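ABC transporter periplasmic peptide-binding protein (Pseudoalteromonas, PDB 4QFL) binds dipeptides such as Ala-Phe in the periplasm and probably delivers them to an ABC transporter for uptake. Local coordinates at residues A[293-301]-A[457-465]. Sequence-based numbering, arbitrary orientation.
Sequences GYWAFNTER and KNPANWCNP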
ATOM      1  N   GLY A 293      -5.649   9.206  -5.488  1.00 14.05           N
ATOM      2  CA  GLY A 293      -6.627   9.530  -4.468  1.00 14.62           C
ATOM      3  C   GLY A 293      -7.993   9.633  -5.134  1.00 16.53           C
ATOM      4  O   GLY A 293      -8.156  10.328  -6.154  1.00 15.91           O
ATOM      5  N   TYR A 294      -8.973   8.937  -4.561  1.00 18.61           N
ATOM      6  CA  TYR A 294     -10.321   8.826  -5.138  1.00 15.53           C
ATOM      7  C   TYR A 294     -11.443   8.989  -4.099  1.00 16.53           C
ATOM      8  O   TYR A 294     -11.221   8.937  -2.887  1.00 16.54           O
ATOM      9  CB  TYR A 294     -10.489   7.483  -5.872  1.00 17.08           C
ATOM     10  CG  TYR A 294     -10.174   6.298  -4.988  1.00 15.24           C
ATOM     11  CD1 TYR A 294     -10.979   5.987  -3.898  1.00 17.47           C
ATOM     12  CD2 TYR A 294      -9.062   5.506  -5.222  1.00 14.92           C
ATOM     13  CE1 TYR A 294     -10.683   4.919  -3.069  1.00 16.07           C
ATOM     14  CE2 TYR A 294      -8.762   4.442  -4.398  1.00 16.69           C
ATOM     15  CZ  TYR A 294      -9.571   4.160  -3.322  1.00 15.02           C
ATOM     16  OH  TYR A 294      -9.276   3.107  -2.507  1.00 15.60           O
ATOM     17  N   TRP A 295     -12.654   9.195  -4.598  1.00 17.22           N
ATOM     18  CA  TRP A 295     -13.862   9.148  -3.780  1.00 18.48           C
ATOM     19  C   TRP A 295     -14.600   7.859  -4.133  1.00 18.42           C
ATOM     20  O   TRP A 295     -15.155   7.726  -5.231  1.00 18.12           O
ATOM     21  CB  TRP A 295     -14.745  10.350  -4.114  1.00 19.78           C
ATOM     22  CG  TRP A 295     -15.946  10.577  -3.234  1.00 19.69           C
ATOM     23  CD1 TRP A 295     -16.121  10.163  -1.953  1.00 18.85           C
ATOM     24  CD2 TRP A 295     -17.121  11.309  -3.587  1.00 17.37           C
ATOM     25  NE1 TRP A 295     -17.343  10.584  -1.487  1.00 20.25           N
ATOM     26  CE2 TRP A 295     -17.974  11.290  -2.473  1.00 18.80           C
ATOM     27  CE3 TRP A 295     -17.532  11.974  -4.743  1.00 21.32           C
ATOM     28  CZ2 TRP A 295     -19.216  11.915  -2.472  1.00 19.91           C
ATOM     29  CZ3 TRP A 295     -18.767  12.593  -4.747  1.00 22.10           C
ATOM     30  CH2 TRP A 295     -19.596  12.557  -3.617  1.00 23.65           C
ATOM     31  N   ALA A 296     -14.585   6.901  -3.219  1.00 16.29           N
ATOM     32  CA  ALA A 296     -15.221   5.621  -3.484  1.00 17.61           C
ATOM     33  C   ALA A 296     -16.647   5.597  -2.959  1.00 17.26           C
ATOM     34  O   ALA A 296     -16.904   6.036  -1.848  1.00 18.39           O
ATOM     35  CB  ALA A 296     -14.416   4.494  -2.865  1.00 17.94           C
ATOM     36  N   PHE A 297     -17.564   5.079  -3.769  1.00 16.92           N
ATOM     37  CA  PHE A 297     -18.940   4.848  -3.345  1.00 16.43           C
ATOM     38  C   PHE A 297     -19.179   3.393  -2.945  1.00 17.65           C
ATOM     39  O   PHE A 297     -18.674   2.473  -3.574  1.00 15.99           O
ATOM     40  CB  PHE A 297     -19.895   5.217  -4.469  1.00 17.46           C
ATOM     41  CG  PHE A 297     -19.776   6.637  -4.909  1.00 18.44           C
ATOM     42  CD1 PHE A 297     -20.332   7.654  -4.156  1.00 20.32           C
ATOM     43  CD2 PHE A 297     -19.103   6.956  -6.074  1.00 19.55           C
ATOM     44  CE1 PHE A 297     -20.224   8.965  -4.554  1.00 19.76           C
ATOM     45  CE2 PHE A 297     -19.000   8.264  -6.487  1.00 21.82           C
ATOM     46  CZ  PHE A 297     -19.564   9.271  -5.724  1.00 21.68           C
ATOM     47  N   ASN A 298     -19.961   3.190  -1.892  1.00 18.42           N
ATOM     48  CA  ASN A 298     -20.419   1.855  -1.533  1.00 16.73           C
ATOM     49  C   ASN A 298     -21.522   1.449  -2.511  1.00 16.85           C
ATOM     50  O   ASN A 298     -22.701   1.714  -2.277  1.00 18.59           O
ATOM     51  CB  ASN A 298     -20.936   1.882  -0.096  1.00 15.90           C
ATOM     52  CG  ASN A 298     -21.239   0.513   0.451  1.00 16.71           C
ATOM     53  OD1 ASN A 298     -21.309   0.326   1.663  1.00 18.63           O
ATOM     54  ND2 ASN A 298     -21.438  -0.444  -0.426  1.00 15.31           N
ATOM     55  N   THR A 299     -21.128   0.828  -3.622  1.00 16.38           N
ATOM     56  CA  THR A 299     -22.024   0.573  -4.750  1.00 18.01           C
ATOM     57  C   THR A 299     -23.100  -0.454  -4.441  1.00 17.22           C
ATOM     58  O   THR A 299     -23.971  -0.703  -5.266  1.00 19.51           O
ATOM     59  CB  THR A 299     -21.255   0.091  -6.000  1.00 17.74           C
ATOM     60  OG1 THR A 299     -20.644  -1.182  -5.732  1.00 17.66           O
ATOM     61  CG2 THR A 299     -20.188   1.102  -6.410  1.00 16.22           C
ATOM     62  N   GLU A 300     -23.040  -1.054  -3.261  1.00 19.14           N
ATOM     63  CA  GLU A 300     -24.076  -1.995  -2.865  1.00 19.87           C
ATOM     64  C   GLU A 300     -25.106  -1.337  -1.965  1.00 21.80           C
ATOM     65  O   GLU A 300     -25.993  -2.011  -1.453  1.00 25.93           O
ATOM     66  CB  GLU A 300     -23.462  -3.223  -2.193  1.00 18.70           C
ATOM     67  CG  GLU A 300     -22.725  -4.140  -3.161  1.00 18.69           C
ATOM     68  CD  GLU A 300     -23.638  -4.743  -4.205  1.00 23.87           C
ATOM     69  OE1 GLU A 300     -24.785  -5.087  -3.864  1.00 25.84           O
ATOM     70  OE2 GLU A 300     -23.216  -4.878  -5.371  1.00 27.09           O
ATOM     71  N   ARG A 301     -25.011  -0.020  -1.789  1.00 19.28           N
ATOM     72  CA  ARG A 301     -25.876   0.682  -0.845  1.00 21.63           C
ATOM     73  C   ARG A 301     -26.683   1.789  -1.519  1.00 21.42           C
ATOM     74  O   ARG A 301     -26.117   2.744  -2.032  1.00 23.31           O
ATOM     75  CB  ARG A 301     -25.038   1.259   0.306  1.00 22.21           C
ATOM     76  CG  ARG A 301     -25.856   1.847   1.445  1.00 25.31           C
ATOM     77  CD  ARG A 301     -24.993   2.482   2.523  1.00 23.58           C
ATOM     78  NE  ARG A 301     -24.359   1.487   3.382  1.00 22.83           N
ATOM     79  CZ  ARG A 301     -23.769   1.773   4.538  1.00 22.66           C
ATOM     80  NH1 ARG A 301     -23.738   3.030   4.965  1.00 24.82           N
ATOM     81  NH2 ARG A 301     -23.213   0.808   5.273  1.00 23.40           N
ATOM     82  N   LYS A 457     -11.091  -5.302   0.806  1.00 18.53           N
ATOM     83  CA  LYS A 457     -10.104  -4.290   0.422  1.00 18.96           C
ATOM     84  C   LYS A 457     -10.560  -3.381  -0.721  1.00 18.13           C
ATOM     85  O   LYS A 457      -9.800  -2.548  -1.204  1.00 20.71           O
ATOM     86  CB  LYS A 457      -8.769  -4.956   0.090  1.00 18.59           C
ATOM     87  CG  LYS A 457      -8.068  -5.545   1.323  1.00 20.58           C
ATOM     88  CD  LYS A 457      -8.083  -4.558   2.492  1.00 19.04           C
ATOM     89  CE  LYS A 457      -7.049  -4.900   3.539  1.00 20.19           C
ATOM     90  NZ  LYS A 457      -7.226  -4.047   4.740  1.00 23.91           N
ATOM     91  N   ASN A 458     -11.806  -3.547  -1.150  1.00 17.25           N
ATOM     92  CA  ASN A 458     -12.363  -2.752  -2.235  1.00 17.32           C
ATOM     93  C   ASN A 458     -13.310  -1.697  -1.667  1.00 17.19           C
ATOM     94  O   ASN A 458     -14.429  -2.018  -1.286  1.00 19.71           O
ATOM     95  CB  ASN A 458     -13.118  -3.673  -3.189  1.00 15.24           C
ATOM     96  CG  ASN A 458     -13.722  -2.941  -4.362  1.00 17.35           C
ATOM     97  OD1 ASN A 458     -13.827  -1.722  -4.365  1.00 17.88           O
ATOM     98  ND2 ASN A 458     -14.129  -3.692  -5.373  1.00 18.87           N
ATOM     99  N   PRO A 459     -12.869  -0.435  -1.597  1.00 17.04           N
ATOM    100  CA  PRO A 459     -13.681   0.597  -0.938  1.00 18.17           C
ATOM    101  C   PRO A 459     -14.983   0.911  -1.687  1.00 16.05           C
ATOM    102  O   PRO A 459     -15.866   1.541  -1.131  1.00 15.02           O
ATOM    103  CB  PRO A 459     -12.752   1.825  -0.917  1.00 16.73           C
ATOM    104  CG  PRO A 459     -11.388   1.279  -1.129  1.00 18.34           C
ATOM    105  CD  PRO A 459     -11.553   0.080  -2.008  1.00 18.98           C
ATOM    106  N   ALA A 460     -15.100   0.463  -2.932  1.00 16.42           N
ATOM    107  CA  ALA A 460     -16.341   0.647  -3.680  1.00 16.78           C
ATOM    108  C   ALA A 460     -17.315  -0.529  -3.515  1.00 15.80           C
ATOM    109  O   ALA A 460     -18.427  -0.504  -4.036  1.00 16.63           O
ATOM    110  CB  ALA A 460     -16.038   0.881  -5.153  1.00 17.75           C
ATOM    111  N   ASN A 461     -16.890  -1.561  -2.799  1.00 17.59           N
ATOM    112  CA  ASN A 461     -17.747  -2.709  -2.569  1.00 19.50           C
ATOM    113  C   ASN A 461     -18.349  -3.141  -3.895  1.00 18.25           C
ATOM    114  O   ASN A 461     -19.555  -3.327  -4.014  1.00 19.52           O
ATOM    115  CB  ASN A 461     -18.851  -2.321  -1.593  1.00 19.43           C
ATOM    116  CG  ASN A 461     -19.510  -3.522  -0.939  1.00 20.05           C
ATOM    117  OD1 ASN A 461     -19.013  -4.655  -1.021  1.00 18.57           O
ATOM    118  ND2 ASN A 461     -20.632  -3.275  -0.267  1.00 20.22           N
ATOM    119  N   TRP A 462     -17.489  -3.290  -4.892  1.00 17.95           N
ATOM    120  CA  TRP A 462     -17.907  -3.429  -6.288  1.00 18.62           C
ATOM    121  C   TRP A 462     -17.337  -4.694  -6.915  1.00 21.11           C
ATOM    122  O   TRP A 462     -16.145  -4.768  -7.242  1.00 20.13           O
ATOM    123  CB  TRP A 462     -17.422  -2.200  -7.055  1.00 19.32           C
ATOM    124  CG  TRP A 462     -17.901  -1.994  -8.462  1.00 17.76           C
ATOM    125  CD1 TRP A 462     -19.166  -1.652  -8.865  1.00 17.90           C
ATOM    126  CD2 TRP A 462     -17.092  -2.018  -9.656  1.00 20.32           C
ATOM    127  NE1 TRP A 462     -19.197  -1.494 -10.233  1.00 20.04           N
ATOM    128  CE2 TRP A 462     -17.943  -1.709 -10.739  1.00 18.61           C
ATOM    129  CE3 TRP A 462     -15.736  -2.281  -9.909  1.00 18.18           C
ATOM    130  CZ2 TRP A 462     -17.476  -1.652 -12.059  1.00 17.71           C
ATOM    131  CZ3 TRP A 462     -15.277  -2.227 -11.226  1.00 17.40           C
ATOM    132  CH2 TRP A 462     -16.147  -1.914 -12.279  1.00 18.10           C
ATOM    133  N   CYS A 463     -18.183  -5.703  -7.068  1.00 21.94           N
ATOM    134  CA  CYS A 463     -17.767  -6.903  -7.766  1.00 19.48           C
ATOM    135  C   CYS A 463     -18.377  -6.903  -9.159  1.00 21.88           C
ATOM    136  O   CYS A 463     -19.582  -7.064  -9.315  1.00 21.47           O
ATOM    137  CB  CYS A 463     -18.173  -8.150  -6.992  1.00 22.46           C
ATOM    138  SG  CYS A 463     -17.709  -9.692  -7.805  1.00 25.70           S
ATOM    139  N   ASN A 464     -17.531  -6.698 -10.164  1.00 19.92           N
ATOM    140  CA  ASN A 464     -17.958  -6.669 -11.560  1.00 20.88           C
ATOM    141  C   ASN A 464     -17.124  -7.676 -12.349  1.00 21.78           C
ATOM    142  O   ASN A 464     -15.987  -7.396 -12.745  1.00 20.16           O
ATOM    143  CB  ASN A 464     -17.807  -5.249 -12.123  1.00 21.34           C
ATOM    144  CG  ASN A 464     -18.375  -5.101 -13.524  1.00 20.67           C
ATOM    145  OD1 ASN A 464     -18.244  -5.992 -14.352  1.00 24.03           O
ATOM    146  ND2 ASN A 464     -19.012  -3.968 -13.789  1.00 23.69           N
ATOM    147  N   PRO A 465     -17.671  -8.881 -12.547  1.00 20.50           N
ATOM    148  CA  PRO A 465     -16.889  -9.928 -13.220  1.00 21.54           C
ATOM    149  C   PRO A 465     -16.439  -9.523 -14.632  1.00 20.51           C
ATOM    150  O   PRO A 465     -15.411  -9.974 -15.118  1.00 18.90           O
ATOM    151  CB  PRO A 465     -17.862 -11.115 -13.251  1.00 25.55           C
ATOM    152  CG  PRO A 465     -18.770 -10.887 -12.047  1.00 21.24           C
ATOM    153  CD  PRO A 465     -18.947  -9.388 -12.002  1.00 22.71           C
TER
HETATM  154  O   HOH W   1     -20.803  -5.781  -5.779  1.00 26.10           O
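Tyr294 meets Pro459 where strand 291-297 of this family 5 solute-binding fold packs against a type I beta turn, Asn458 to Asn461. Pro459 suits the second position of that turn because its ring fixes phi; Asn458 suits the first because its OD1 accepts from Ala460 N, an Asx turn. The tight end is mostly apolar and buried. The tyrosine OH lies 3.1 Å from Pro459 CG, the two side chains crossing at about a right angle, and the small methyl of Ala296 lets Pro459 CB come within 3.7 Å. With CG between its backbone N and carbonyl carbon (chi1 55°), the Tyr294 ring extends to the proline, and its side chain comes, at nearest atoms, to about 4 Å from the bound phenylalanine. Replacing the tyrosine by an alanine is likely to open a gap beside the Pro459 ring and lose the aromatic group near the ligand. At the strand's last residue, Phe297 O receives a CA-H...O contact from Ala460 CA (3.0 Å), a closeness helped by the small residue. The chain then turns again, Asn298 to Arg301, and Thr299 N donates to Ala460 O at 3.0 Å, nearly straight at N-H (166°) but from above the carbonyl plane. Glu300 and the partly exposed Asn461 form the looser, solvent side. Here the bent glutamate chain, suited to the surface, packs its CG 3.4 Å from Asn461 O, and a water joins Glu300 OE2 to Asn461 O and Cys463 N. Back on the buried side, threonine's short branched side chain brings both CG2 and OG1 near the indole edge, Thr299 OG1 lying 3.5 Å from Trp462 CD1.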